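Local structure of chromosome replication initiation inhibitor protein (3FD3) at residues G71-H76 and P151-A156; G14-D19 and A194-T199; G102-Q107 and T128-S133; T8-L13 and V36-H41; V92-L97 and T118-D123. The protein probably regulates transcription as a DNA-binding LysR-family protein, this chain being its C-terminal substrate-binding domain without the helix-turn-helix. One frame throughout, in Å; residues are numbered along the deposited sequence.

How the contacts relate
From the N terminus, T8-L13 opens contact 4, which V36-H41 closes. G14-D19 follows directly, so contact 2 opens before contact 4 has closed and the two cross; contact 2 ends at A194-T199 and encloses contacts 1, 3 and 5. Contact 1 runs from G71-H76 to P151-A156 and in turn contains contacts 5 and 3, which cross each other. Contacts 2 and 4 lie in the part of the fold around strands 3-8 and 31-36, contacts 3 and 5 in that around strands 102-104 and 128-130. Contact 1 lies on the long strand 66-79 and touches contacts 2 and 4; F105 and N106 join contact 3 to contact 4.

Contact 1: residues G71-H76 and P151-A156; sequences GVLRYH and PVQLVA
Y75 and P151 lie side by side and point the same way, with Y75 CE2 3.8 Å from P151 CG. H76 and V152 repeat this parallel course one residue on: V152 CB lies in the imidazole plane, and V152 CG2 meets the ring edge 3.8 Å from H76 NE2. Between these pairs the backbone closes the contact, V152 N giving R74 O a hydrogen bond of 2.8 Å that arrives in the carbonyl plane. L73 and Q153 run at a slant to each other. The bend of the glutamine at chi2 (79°) turns its amide back to the strand, where OE1 rests 3.3 Å from L73 CD1; this buried oxygen has no polar partner in the model. Q153 NE2 bonds V203 O and a water that also bonds V72 O and R74 N. Y75 OH bonds D11, H76 ND1 bonds E166, and R74 forms a salt bridge with D174. The Y75 side chain lies about 4 Å (nearest atoms) from a bound calcium ion. The Y75-P151 bridge, a non-hydrogen-bonded antiparallel pair, joins strand 66-79 to strand 148-151, outermost in the mixed sheet within this chain, as in the two-lobed LysR substrate-binding fold.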
# COMPACT_ATOMS: atom_id res chain seq x y z
N GLY A 71 -19.49 7.90 7.27
CA GLY A 71 -18.89 8.11 8.59
C GLY A 71 -17.54 8.79 8.43
O GLY A 71 -17.15 9.13 7.33
N VAL A 72 -16.85 8.96 9.55
CA VAL A 72 -15.62 9.75 9.61
C VAL A 72 -14.42 8.83 9.81
O VAL A 72 -14.45 7.95 10.68
CB VAL A 72 -15.70 10.78 10.74
CG1 VAL A 72 -14.31 11.22 11.22
CG2 VAL A 72 -16.57 11.96 10.32
N LEU A 73 -13.39 9.05 9.00
CA LEU A 73 -12.08 8.41 9.15
C LEU A 73 -11.22 9.35 10.00
O LEU A 73 -10.96 10.51 9.62
CB LEU A 73 -11.44 8.16 7.79
CG LEU A 73 -10.12 7.36 7.82
CD1 LEU A 73 -10.32 6.04 8.55
CD2 LEU A 73 -9.59 7.15 6.43
N ARG A 74 -10.89 8.89 11.20
CA ARG A 74 -10.13 9.72 12.16
C ARG A 74 -8.67 9.38 12.06
O ARG A 74 -8.30 8.20 12.02
CB ARG A 74 -10.62 9.50 13.59
CG ARG A 74 -9.71 10.12 14.63
CD ARG A 74 -10.41 10.29 15.96
NE ARG A 74 -11.42 11.35 15.90
CZ ARG A 74 -12.14 11.76 16.94
NH1 ARG A 74 -11.99 11.22 18.14
NH2 ARG A 74 -13.02 12.74 16.77
N TYR A 75 -7.85 10.43 12.02
CA TYR A 75 -6.41 10.31 11.95
C TYR A 75 -5.77 10.90 13.18
O TYR A 75 -6.30 11.85 13.77
CB TYR A 75 -5.88 11.08 10.75
CG TYR A 75 -6.24 10.58 9.36
CD1 TYR A 75 -7.50 10.81 8.83
CD2 TYR A 75 -5.30 9.99 8.56
CE1 TYR A 75 -7.83 10.41 7.56
CE2 TYR A 75 -5.62 9.57 7.29
CZ TYR A 75 -6.89 9.80 6.78
OH TYR A 75 -7.21 9.42 5.49
N HIS A 76 -4.62 10.35 13.56
CA HIS A 76 -3.82 10.92 14.65
C HIS A 76 -2.41 11.22 14.14
O HIS A 76 -1.83 10.43 13.38
CB HIS A 76 -3.74 9.96 15.84
CG HIS A 76 -5.06 9.71 16.51
ND1 HIS A 76 -5.58 10.55 17.47
CD2 HIS A 76 -5.97 8.72 16.33
CE1 HIS A 76 -6.76 10.08 17.86
NE2 HIS A 76 -7.01 8.97 17.20
N PRO A 151 -4.40 6.88 9.94
CA PRO A 151 -5.73 6.47 10.40
C PRO A 151 -5.70 5.71 11.74
O PRO A 151 -4.80 4.87 11.96
CB PRO A 151 -6.22 5.55 9.28
CG PRO A 151 -5.41 5.88 8.10
CD PRO A 151 -4.09 6.34 8.60
N VAL A 152 -6.66 6.00 12.61
CA VAL A 152 -6.72 5.44 13.95
C VAL A 152 -6.72 3.90 13.93
O VAL A 152 -6.10 3.28 14.81
CB VAL A 152 -7.97 5.94 14.75
CG1 VAL A 152 -9.30 5.56 14.07
CG2 VAL A 152 -7.91 5.45 16.20
N GLN A 153 -7.34 3.32 12.91
CA GLN A 153 -7.45 1.86 12.82
C GLN A 153 -6.06 1.21 12.73
O GLN A 153 -5.87 0.08 13.18
CB GLN A 153 -8.28 1.43 11.60
CG GLN A 153 -9.74 1.83 11.62
CD GLN A 153 -10.01 3.28 11.24
OE1 GLN A 153 -9.13 3.98 10.79
NE2 GLN A 153 -11.28 3.73 11.42
N LEU A 154 -5.10 1.93 12.16
CA LEU A 154 -3.78 1.38 11.94
C LEU A 154 -2.80 1.70 13.06
O LEU A 154 -1.72 1.09 13.13
CB LEU A 154 -3.21 1.93 10.64
CG LEU A 154 -4.00 1.55 9.39
CD1 LEU A 154 -3.28 2.05 8.15
CD2 LEU A 154 -4.30 0.02 9.29
N VAL A 155 -3.16 2.63 13.94
CA VAL A 155 -2.25 3.02 15.01
C VAL A 155 -2.79 2.88 16.42
O VAL A 155 -2.04 3.09 17.37
CB VAL A 155 -1.70 4.46 14.81
CG1 VAL A 155 -0.83 4.55 13.52
CG2 VAL A 155 -2.79 5.50 14.85
N ALA A 156 -4.04 2.48 16.57
CA ALA A 156 -4.62 2.37 17.92
C ALA A 156 -3.84 1.44 18.83
O ALA A 156 -3.54 1.79 19.98
CB ALA A 156 -6.08 1.92 17.84
O HOH W 1 -12.44 6.58 11.99

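Contact 2: residues G14-D19 and A194-T199; sequences GTWFLD and ANMVGT
W16, just before helix 17-26, and F17, the first residue of that helix, receive M196 and T199 from the C-terminal helix 190-203, a packing that includes a Met-aromatic contact. M196 is a selenomethionine, modelled in two conformers; in the one described, its SE is 5.4 Å from the centroid of the F17 ring and lies obliquely to it. Bends at chi2 and chi3 curl the chain so that its methyl leads, and M196 CE comes to 3.4 Å from F17 CD1. The same methyl is 3.9 Å from W16 CZ3, the tryptophan and M196 crossing at about a right angle. With CG between the backbone N and the carbonyl carbon (chi1 68°), the W16 indole extends to M196 and T199. There T199 CG2 meets the ring at its edge, 4.0 Å from W16 CE3. T199 CG2 also lies 3.5 Å from D19 OD2 in the D19 conformer given, one of two. The threonine hydroxyl is turned back to its own helix: T199 OG1 donates to N195 O at 2.7 Å, and T199 N reaches the same oxygen from the opposite face of the carbonyl plane. K23 is a further partner of that hydroxyl. A20 and V55 add to the packing of M196, and L18 faces G136 of the second subunit. The contact is thus almost wholly apolar, the start of one helix meeting another beside strand 53-56 of the mixed sheet, as expected of an alpha/beta lobe in the periplasmic-binding-protein type of fold.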
# COMPACT_ATOMS: atom_id res chain seq x y z
N GLY A 14 -6.30 0.66 2.88
CA GLY A 14 -5.42 0.18 3.92
C GLY A 14 -6.10 -0.19 5.22
O GLY A 14 -5.43 -0.72 6.11
N THR A 15 -7.41 0.09 5.33
CA THR A 15 -8.18 -0.15 6.53
C THR A 15 -9.37 -1.09 6.25
O THR A 15 -9.19 -2.33 6.25
CB THR A 15 -8.57 1.17 7.24
OG1 THR A 15 -9.22 2.06 6.32
CG2 THR A 15 -7.28 1.89 7.84
N TRP A 16 -10.51 -0.53 5.88
CA TRP A 16 -11.83 -1.20 5.91
C TRP A 16 -12.41 -1.60 4.56
O TRP A 16 -13.35 -2.41 4.50
CB TRP A 16 -12.85 -0.30 6.64
CG TRP A 16 -13.18 0.95 5.87
CD1 TRP A 16 -12.46 2.12 5.82
CD2 TRP A 16 -14.29 1.14 5.00
NE1 TRP A 16 -13.08 3.03 4.99
CE2 TRP A 16 -14.20 2.45 4.46
CE3 TRP A 16 -15.37 0.33 4.63
CZ2 TRP A 16 -15.14 2.96 3.57
CZ3 TRP A 16 -16.30 0.85 3.75
CH2 TRP A 16 -16.17 2.14 3.22
N PHE A 17 -11.88 -1.05 3.46
CA PHE A 17 -12.56 -1.17 2.17
C PHE A 17 -12.71 -2.62 1.69
O PHE A 17 -13.81 -3.02 1.24
CB PHE A 17 -11.79 -0.35 1.13
CG PHE A 17 -12.34 -0.40 -0.29
CD1 PHE A 17 -13.37 0.41 -0.69
CD2 PHE A 17 -11.77 -1.24 -1.21
CE1 PHE A 17 -13.83 0.37 -2.01
CE2 PHE A 17 -12.23 -1.26 -2.52
CZ PHE A 17 -13.26 -0.46 -2.89
N LEU A 18 -11.63 -3.40 1.82
CA LEU A 18 -11.66 -4.79 1.37
C LEU A 18 -12.50 -5.67 2.26
O LEU A 18 -13.07 -6.65 1.79
CB LEU A 18 -10.25 -5.38 1.24
CG LEU A 18 -9.44 -4.84 0.08
CD1 LEU A 18 -8.00 -5.48 0.07
CD2 LEU A 18 -10.17 -5.07 -1.24
N ASP A 19 -12.63 -5.30 3.53
CA ASP A 19 -13.55 -6.01 4.42
C ASP A 19 -14.98 -5.90 3.90
O ASP A 19 -15.72 -6.88 3.92
CB ASP A 19 -13.47 -5.46 5.85
CG ASP A 19 -14.25 -6.30 6.84
OD1 ASP A 19 -14.20 -7.55 6.76
OD2 ASP A 19 -14.92 -5.71 7.71
N ALA A 194 -24.94 -2.07 0.37
CA ALA A 194 -25.32 -2.49 1.70
C ALA A 194 -24.08 -2.87 2.51
O ALA A 194 -23.96 -2.53 3.67
CB ALA A 194 -26.30 -3.70 1.66
N ASN A 195 -23.18 -3.61 1.87
CA ASN A 195 -21.91 -4.02 2.53
C ASN A 195 -20.96 -2.86 2.81
O ASN A 195 -20.33 -2.81 3.86
CB ASN A 195 -21.25 -5.14 1.71
CG ASN A 195 -21.95 -6.47 1.89
OD1 ASN A 195 -22.12 -6.91 3.01
ND2 ASN A 195 -22.41 -7.07 0.82
N MSE A 196 -20.86 -1.89 1.89
CA MSE A 196 -20.02 -0.72 2.14
C MSE A 196 -20.58 0.07 3.32
O MSE A 196 -19.89 0.32 4.32
CB MSE A 196 -19.90 0.21 0.92
CG MSE A 196 -19.50 -0.46 -0.38
SE MSE A 196 -17.91 -1.61 -0.26
CE MSE A 196 -16.68 -0.18 0.04
N VAL A 197 -21.85 0.45 3.21
CA VAL A 197 -22.46 1.23 4.28
C VAL A 197 -22.46 0.52 5.63
O VAL A 197 -22.11 1.12 6.65
CB VAL A 197 -23.91 1.70 3.86
CG1 VAL A 197 -24.56 2.51 4.98
CG2 VAL A 197 -23.83 2.52 2.57
N GLY A 198 -22.81 -0.77 5.66
CA GLY A 198 -22.83 -1.54 6.89
C GLY A 198 -21.47 -1.71 7.55
O GLY A 198 -21.33 -1.63 8.77
N THR A 199 -20.45 -1.96 6.74
CA THR A 199 -19.09 -2.11 7.24
C THR A 199 -18.57 -0.78 7.78
O THR A 199 -17.97 -0.74 8.86
CB THR A 199 -18.15 -2.66 6.13
OG1 THR A 199 -18.65 -3.90 5.62
CG2 THR A 199 -16.71 -2.86 6.65

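Contact 3: residues G102-Q107 and T128-S133; sequences GLTFNQ and THWLPS
T128 swings its OG1 anti to the backbone N (chi1 -162°), while T104 keeps OG1 beside its own N (chi1 -51°), bringing T104 OG1 and T128 OG1 to 2.7 Å, a possible hydrogen bond; T104 OG1 is also bonded to the Y126 hydroxyl. T128 OG1 also bonds H129 O. H129 O therefore has two donors, the other being T104 N at 3.0 Å. Around this pair, H129 N to G102 O and L131 N to T104 O complete the parallel strand pairing. With CG anti to the backbone N, F105 lays its ring over the turn at P132 of the facing segment: P132 CA stands 3.6 Å from the ring centroid, 14° off the normal, a CH-pi contact. S133 N lies over the same face, 3.4 Å from F105 CE2. W130 runs alongside T104, with its CZ3 3.6 Å from T104 CG2, and N106 O meets the indole edge in plane. H129 ND1 bonds V32 N of the second subunit, which the W130 backbone also bonds. P132 centres an inverse gamma turn, and S133 caps helix 134-142. The whole is the two-stranded core of the beta-alpha-beta unit formed by strand 102-104, helix 111-120 and strand 128-130.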
# COMPACT_ATOMS: atom_id res chain seq x y z
N GLY A 102 8.85 15.44 8.58
CA GLY A 102 7.49 14.96 8.43
C GLY A 102 7.42 13.82 7.44
O GLY A 102 8.41 13.48 6.74
N LEU A 103 6.21 13.27 7.34
CA LEU A 103 5.84 12.36 6.28
C LEU A 103 4.67 12.98 5.51
O LEU A 103 3.69 13.44 6.12
CB LEU A 103 5.39 11.01 6.84
CG LEU A 103 6.38 10.31 7.76
CD1 LEU A 103 5.72 9.13 8.51
CD2 LEU A 103 7.62 9.84 6.95
N THR A 104 4.78 13.00 4.18
CA THR A 104 3.73 13.55 3.31
C THR A 104 3.46 12.53 2.19
O THR A 104 4.39 11.98 1.61
CB THR A 104 4.11 14.94 2.75
OG1 THR A 104 4.54 15.80 3.83
CG2 THR A 104 2.91 15.59 2.00
N PHE A 105 2.20 12.26 1.91
CA PHE A 105 1.84 11.15 1.02
C PHE A 105 2.21 11.54 -0.42
O PHE A 105 2.88 10.80 -1.12
CB PHE A 105 0.34 10.84 1.20
CG PHE A 105 -0.11 9.56 0.57
CD1 PHE A 105 -0.27 9.47 -0.80
CD2 PHE A 105 -0.43 8.46 1.35
CE1 PHE A 105 -0.72 8.29 -1.40
CE2 PHE A 105 -0.88 7.28 0.75
CZ PHE A 105 -1.02 7.19 -0.58
N ASN A 106 1.78 12.72 -0.85
CA ASN A 106 2.10 13.26 -2.15
C ASN A 106 1.80 14.76 -2.13
O ASN A 106 1.51 15.30 -1.08
CB ASN A 106 1.37 12.52 -3.28
CG ASN A 106 -0.14 12.63 -3.19
OD1 ASN A 106 -0.67 13.60 -2.61
ND2 ASN A 106 -0.84 11.67 -3.79
N GLN A 107 1.86 15.42 -3.27
CA GLN A 107 1.74 16.88 -3.27
C GLN A 107 0.33 17.37 -2.97
O GLN A 107 0.14 18.54 -2.68
CB GLN A 107 2.26 17.45 -4.59
CG GLN A 107 3.76 17.21 -4.74
CD GLN A 107 4.33 17.67 -6.05
OE1 GLN A 107 4.95 18.74 -6.12
NE2 GLN A 107 4.13 16.88 -7.11
N THR A 128 10.04 17.38 4.82
CA THR A 128 9.32 16.12 4.76
C THR A 128 9.98 15.08 3.91
O THR A 128 10.63 15.38 2.91
CB THR A 128 7.86 16.35 4.24
OG1 THR A 128 7.03 15.23 4.56
CG2 THR A 128 7.84 16.60 2.72
N HIS A 129 9.76 13.84 4.30
CA HIS A 129 9.91 12.73 3.39
C HIS A 129 8.61 12.60 2.59
O HIS A 129 7.55 12.98 3.07
CB HIS A 129 10.13 11.41 4.14
CG HIS A 129 11.25 11.42 5.12
ND1 HIS A 129 12.58 11.38 4.74
CD2 HIS A 129 11.25 11.37 6.47
CE1 HIS A 129 13.34 11.34 5.82
NE2 HIS A 129 12.56 11.35 6.89
N TRP A 130 8.69 12.04 1.39
CA TRP A 130 7.50 11.79 0.57
C TRP A 130 7.31 10.29 0.43
O TRP A 130 8.22 9.58 -0.01
CB TRP A 130 7.66 12.45 -0.79
CG TRP A 130 7.93 13.92 -0.71
CD1 TRP A 130 9.15 14.54 -0.60
CD2 TRP A 130 6.95 14.98 -0.77
NE1 TRP A 130 8.98 15.91 -0.58
CE2 TRP A 130 7.65 16.20 -0.67
CE3 TRP A 130 5.56 14.99 -0.89
CZ2 TRP A 130 6.99 17.43 -0.69
CZ3 TRP A 130 4.91 16.22 -0.90
CH2 TRP A 130 5.62 17.42 -0.80
N LEU A 131 6.12 9.82 0.81
CA LEU A 131 5.89 8.40 0.98
C LEU A 131 4.43 8.08 0.63
O LEU A 131 3.54 8.16 1.48
CB LEU A 131 6.24 8.02 2.41
CG LEU A 131 6.04 6.56 2.76
CD1 LEU A 131 6.65 5.64 1.73
CD2 LEU A 131 6.59 6.34 4.16
N PRO A 132 4.17 7.80 -0.64
CA PRO A 132 2.79 7.61 -1.10
C PRO A 132 2.26 6.19 -0.79
O PRO A 132 1.98 5.38 -1.71
CB PRO A 132 2.90 7.85 -2.59
CG PRO A 132 4.26 7.42 -2.93
CD PRO A 132 5.12 7.80 -1.76
N SER A 133 2.16 5.88 0.48
CA SER A 133 1.77 4.53 0.93
C SER A 133 1.15 4.60 2.31
O SER A 133 1.78 5.11 3.23
CB SER A 133 3.00 3.61 1.03
OG SER A 133 2.63 2.33 1.56

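Contact 4: residues T8-L13 and V36-H41; sequences TNADSL and VDDQDH
V36 is the parallel bridge partner of T8, and its two methyls divide the work on the facing helix. V36 CG1 covers A10, 3.9 Å from A10 CB, whereas V36 CG2 presses on L13 CD2 at 3.5 Å, closer than two methyls normally pack, the two side chains crossing at about a right angle. D37 comes next and extends the pairing: D37 N donates to T8 O at 2.8 Å, and its own carbonyl faces N9 CA. Its carboxylate turns back along the loop instead, OD1 taking Q39 N in an Asx turn and H41 N at 2.9 Å from the opposite face of its plane, while OD2 is bonded to T42. D38 brings the polar grip. Its CG lies beside the backbone N (chi1 -53°), and in the conformer given D38 OD1 accepts from A10 N at 2.9 Å through its syn lone pair, along an almost straight line (177°). A water links the same oxygen to D11 N, so two amides of the first helical turn are served, one directly and one through water. N9 occupies the N-cap position, and its OD1 accepts from the side-chain hydroxyl S12 OG at 2.7 Å. The loop then passes from strand 31-36 to helix 42-47, with helix 10-13 beside its start, V55 of strand 53-56 beside T8 and N9, F105 against A10 and D38, and P132 of the second subunit against V36.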
# COMPACT_ATOMS: atom_id res chain seq x y z
N THR A 8 -11.27 3.85 -4.64
CA THR A 8 -11.13 4.11 -3.20
C THR A 8 -9.88 4.95 -3.01
O THR A 8 -8.96 4.89 -3.85
CB THR A 8 -11.01 2.82 -2.35
OG1 THR A 8 -10.86 3.17 -0.97
CG2 THR A 8 -9.82 1.95 -2.78
N ASN A 9 -9.87 5.72 -1.92
CA ASN A 9 -8.65 6.34 -1.46
C ASN A 9 -7.75 5.28 -0.84
O ASN A 9 -8.22 4.25 -0.36
CB ASN A 9 -8.94 7.50 -0.46
CG ASN A 9 -9.74 7.05 0.81
OD1 ASN A 9 -10.58 6.16 0.77
ND2 ASN A 9 -9.55 7.76 1.91
N ALA A 10 -6.44 5.54 -0.80
CA ALA A 10 -5.50 4.58 -0.24
C ALA A 10 -5.78 4.26 1.22
O ALA A 10 -5.61 3.13 1.67
CB ALA A 10 -4.03 5.08 -0.38
N ASP A 11 -6.14 5.29 1.98
CA ASP A 11 -6.32 5.09 3.43
C ASP A 11 -7.52 4.16 3.72
O ASP A 11 -7.47 3.37 4.66
CB ASP A 11 -6.44 6.42 4.16
CG ASP A 11 -5.14 7.21 4.17
OD1 ASP A 11 -4.05 6.58 4.15
OD2 ASP A 11 -5.19 8.46 4.20
N SER A 12 -8.58 4.21 2.91
CA SER A 12 -9.66 3.22 3.06
C SER A 12 -9.23 1.83 2.62
O SER A 12 -9.59 0.82 3.27
CB SER A 12 -10.94 3.66 2.34
OG SER A 12 -11.51 4.81 2.94
N LEU A 13 -8.48 1.74 1.53
CA LEU A 13 -7.95 0.42 1.09
C LEU A 13 -7.05 -0.17 2.17
O LEU A 13 -7.01 -1.39 2.37
CB LEU A 13 -7.19 0.53 -0.25
CG LEU A 13 -6.68 -0.78 -0.84
CD1 LEU A 13 -7.87 -1.72 -1.07
CD2 LEU A 13 -5.94 -0.47 -2.14
N VAL A 36 -7.12 2.89 -7.13
CA VAL A 36 -6.78 3.61 -5.92
C VAL A 36 -6.47 5.05 -6.34
O VAL A 36 -5.59 5.29 -7.17
CB VAL A 36 -5.56 2.96 -5.21
CG1 VAL A 36 -5.22 3.70 -3.88
CG2 VAL A 36 -5.78 1.45 -5.01
N ASP A 37 -7.21 6.00 -5.79
CA ASP A 37 -7.11 7.37 -6.22
C ASP A 37 -6.53 8.15 -5.08
O ASP A 37 -7.16 8.27 -4.03
CB ASP A 37 -8.49 7.94 -6.51
CG ASP A 37 -8.45 9.41 -6.84
OD1 ASP A 37 -7.43 9.87 -7.43
OD2 ASP A 37 -9.41 10.10 -6.47
N ASP A 38 -5.33 8.68 -5.22
CA ASP A 38 -4.91 9.71 -4.27
C ASP A 38 -4.34 10.92 -4.99
O ASP A 38 -3.55 11.67 -4.43
CB ASP A 38 -3.95 9.15 -3.22
CG ASP A 38 -4.52 7.92 -2.52
OD1 ASP A 38 -5.50 8.06 -1.76
OD2 ASP A 38 -3.99 6.83 -2.77
N GLN A 39 -4.79 11.10 -6.23
CA GLN A 39 -4.55 12.33 -6.99
C GLN A 39 -5.85 13.11 -7.24
O GLN A 39 -5.88 14.01 -8.08
CB GLN A 39 -3.88 12.01 -8.33
CG GLN A 39 -2.49 11.38 -8.20
CD GLN A 39 -1.45 12.37 -7.75
OE1 GLN A 39 -1.68 13.58 -7.78
NE2 GLN A 39 -0.29 11.86 -7.35
N ASP A 40 -6.92 12.76 -6.51
CA ASP A 40 -8.19 13.45 -6.59
C ASP A 40 -8.80 13.38 -8.02
O ASP A 40 -9.27 14.39 -8.55
CB ASP A 40 -8.01 14.91 -6.12
CG ASP A 40 -9.32 15.59 -5.82
OD1 ASP A 40 -10.31 14.88 -5.51
OD2 ASP A 40 -9.37 16.85 -5.93
N HIS A 41 -8.72 12.21 -8.64
CA HIS A 41 -9.31 11.99 -9.95
C HIS A 41 -10.66 11.30 -9.89
O HIS A 41 -11.31 11.12 -10.92
CB HIS A 41 -8.39 11.15 -10.83
CG HIS A 41 -7.13 11.86 -11.20
ND1 HIS A 41 -7.11 13.18 -11.60
CD2 HIS A 41 -5.84 11.44 -11.22
CE1 HIS A 41 -5.87 13.55 -11.84
NE2 HIS A 41 -5.08 12.51 -11.61
O HOH W 2 -6.03 8.14 1.35

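Contact 5: residues V92-L97 and T118-D123; sequences VTPAAL and TALGED
L97 N bonds T93 O at 2.9 Å, closing the first turn of helix 94-97, which carries P94 and L97, the residues that meet L120. T93 also caps this helix: its OG1 accepts from A96 N at 3.0 Å, with an N-H...O angle of 161°, the signature of an N-cap. L120, at the last turn of helix 111-120, enters the angle between those two residues. L120 is deposited in two conformers, so its short approaches hold for the given one alone. There L97 and L120 reach toward each other tip to tip, and L97 CD1 is 3.4 Å from L120 CD2. L120 CD2 is likewise 3.4 Å from P94 CD, the proline and leucine sliding past each other in opposite directions. Both distances are short, but with L120 in two conformers their tightness is doubtful. E122 completes the contact after G121, whose positive phi (74°) lets the chain leave the helix. The E122 side chain, extended beyond CG, crosses P94 at about a right angle, bringing E122 CD to 3.7 Å from P94 CG. V124 also lies against P94, and F88 and W147 against L97. At the surface of the domain, the arrangement joins an N-capped short helix to the glycine-terminated end of the helix in the beta-alpha-beta unit of strands 102-104 and 128-130.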
# COMPACT_ATOMS: atom_id res chain seq x y z
N VAL A 92 6.31 20.25 21.06
CA VAL A 92 5.92 20.43 19.68
C VAL A 92 5.61 21.91 19.44
O VAL A 92 4.50 22.38 19.71
CB VAL A 92 4.71 19.54 19.31
CG1 VAL A 92 4.36 19.71 17.85
CG2 VAL A 92 5.03 18.08 19.60
N THR A 93 6.61 22.64 18.96
CA THR A 93 6.53 24.08 18.76
C THR A 93 6.70 24.39 17.28
O THR A 93 7.17 23.55 16.50
CB THR A 93 7.66 24.78 19.51
OG1 THR A 93 8.92 24.37 18.95
CG2 THR A 93 7.61 24.42 20.99
N PRO A 94 6.33 25.60 16.86
CA PRO A 94 6.58 25.98 15.48
C PRO A 94 8.05 25.85 15.08
O PRO A 94 8.35 25.36 13.99
CB PRO A 94 6.09 27.43 15.43
CG PRO A 94 4.95 27.44 16.40
CD PRO A 94 5.46 26.58 17.55
N ALA A 95 8.95 26.24 15.97
CA ALA A 95 10.38 26.15 15.67
C ALA A 95 10.77 24.70 15.44
O ALA A 95 11.50 24.38 14.48
CB ALA A 95 11.22 26.78 16.82
N ALA A 96 10.29 23.82 16.32
CA ALA A 96 10.60 22.39 16.20
C ALA A 96 10.02 21.77 14.93
O ALA A 96 10.67 20.96 14.26
CB ALA A 96 10.13 21.64 17.44
N LEU A 97 8.80 22.16 14.58
CA LEU A 97 8.14 21.62 13.39
C LEU A 97 8.80 22.09 12.10
O LEU A 97 8.71 21.43 11.07
CB LEU A 97 6.66 21.99 13.37
CG LEU A 97 5.78 21.16 14.30
CD1 LEU A 97 4.46 21.93 14.54
CD2 LEU A 97 5.56 19.73 13.74
N THR A 118 -4.38 23.57 12.89
CA THR A 118 -5.32 23.32 13.99
C THR A 118 -4.68 23.21 15.37
O THR A 118 -5.22 23.74 16.35
CB THR A 118 -6.11 22.04 13.75
OG1 THR A 118 -6.95 22.24 12.61
CG2 THR A 118 -6.99 21.73 14.98
N ALA A 119 -3.57 22.50 15.46
CA ALA A 119 -2.92 22.20 16.72
C ALA A 119 -2.18 23.41 17.28
O ALA A 119 -2.22 23.65 18.48
CB ALA A 119 -1.94 21.00 16.56
N LEU A 120 -1.52 24.16 16.40
CA LEU A 120 -0.67 25.28 16.80
C LEU A 120 -1.26 26.66 16.50
O LEU A 120 -0.72 27.67 16.95
CB LEU A 120 0.69 25.16 16.12
CG LEU A 120 1.60 24.08 16.71
CD1 LEU A 120 1.24 22.70 16.21
CD2 LEU A 120 3.05 24.41 16.40
N GLY A 121 -2.36 26.72 15.75
CA GLY A 121 -3.03 27.99 15.45
C GLY A 121 -2.29 28.84 14.44
O GLY A 121 -2.58 30.02 14.30
N GLU A 122 -1.33 28.25 13.73
CA GLU A 122 -0.60 28.93 12.66
C GLU A 122 -0.08 27.89 11.68
O GLU A 122 -0.03 26.71 12.01
CB GLU A 122 0.57 29.74 13.24
CG GLU A 122 1.69 28.93 13.87
CD GLU A 122 2.62 29.79 14.72
OE1 GLU A 122 3.69 30.20 14.23
OE2 GLU A 122 2.27 30.07 15.89
N ASP A 123 0.28 28.33 10.47
CA ASP A 123 0.88 27.47 9.47
C ASP A 123 2.38 27.41 9.66
O ASP A 123 3.03 28.42 9.81
CB ASP A 123 0.56 27.95 8.06
CG ASP A 123 -0.85 27.60 7.61
OD1 ASP A 123 -1.27 26.42 7.68
OD2 ASP A 123 -1.56 28.50 7.17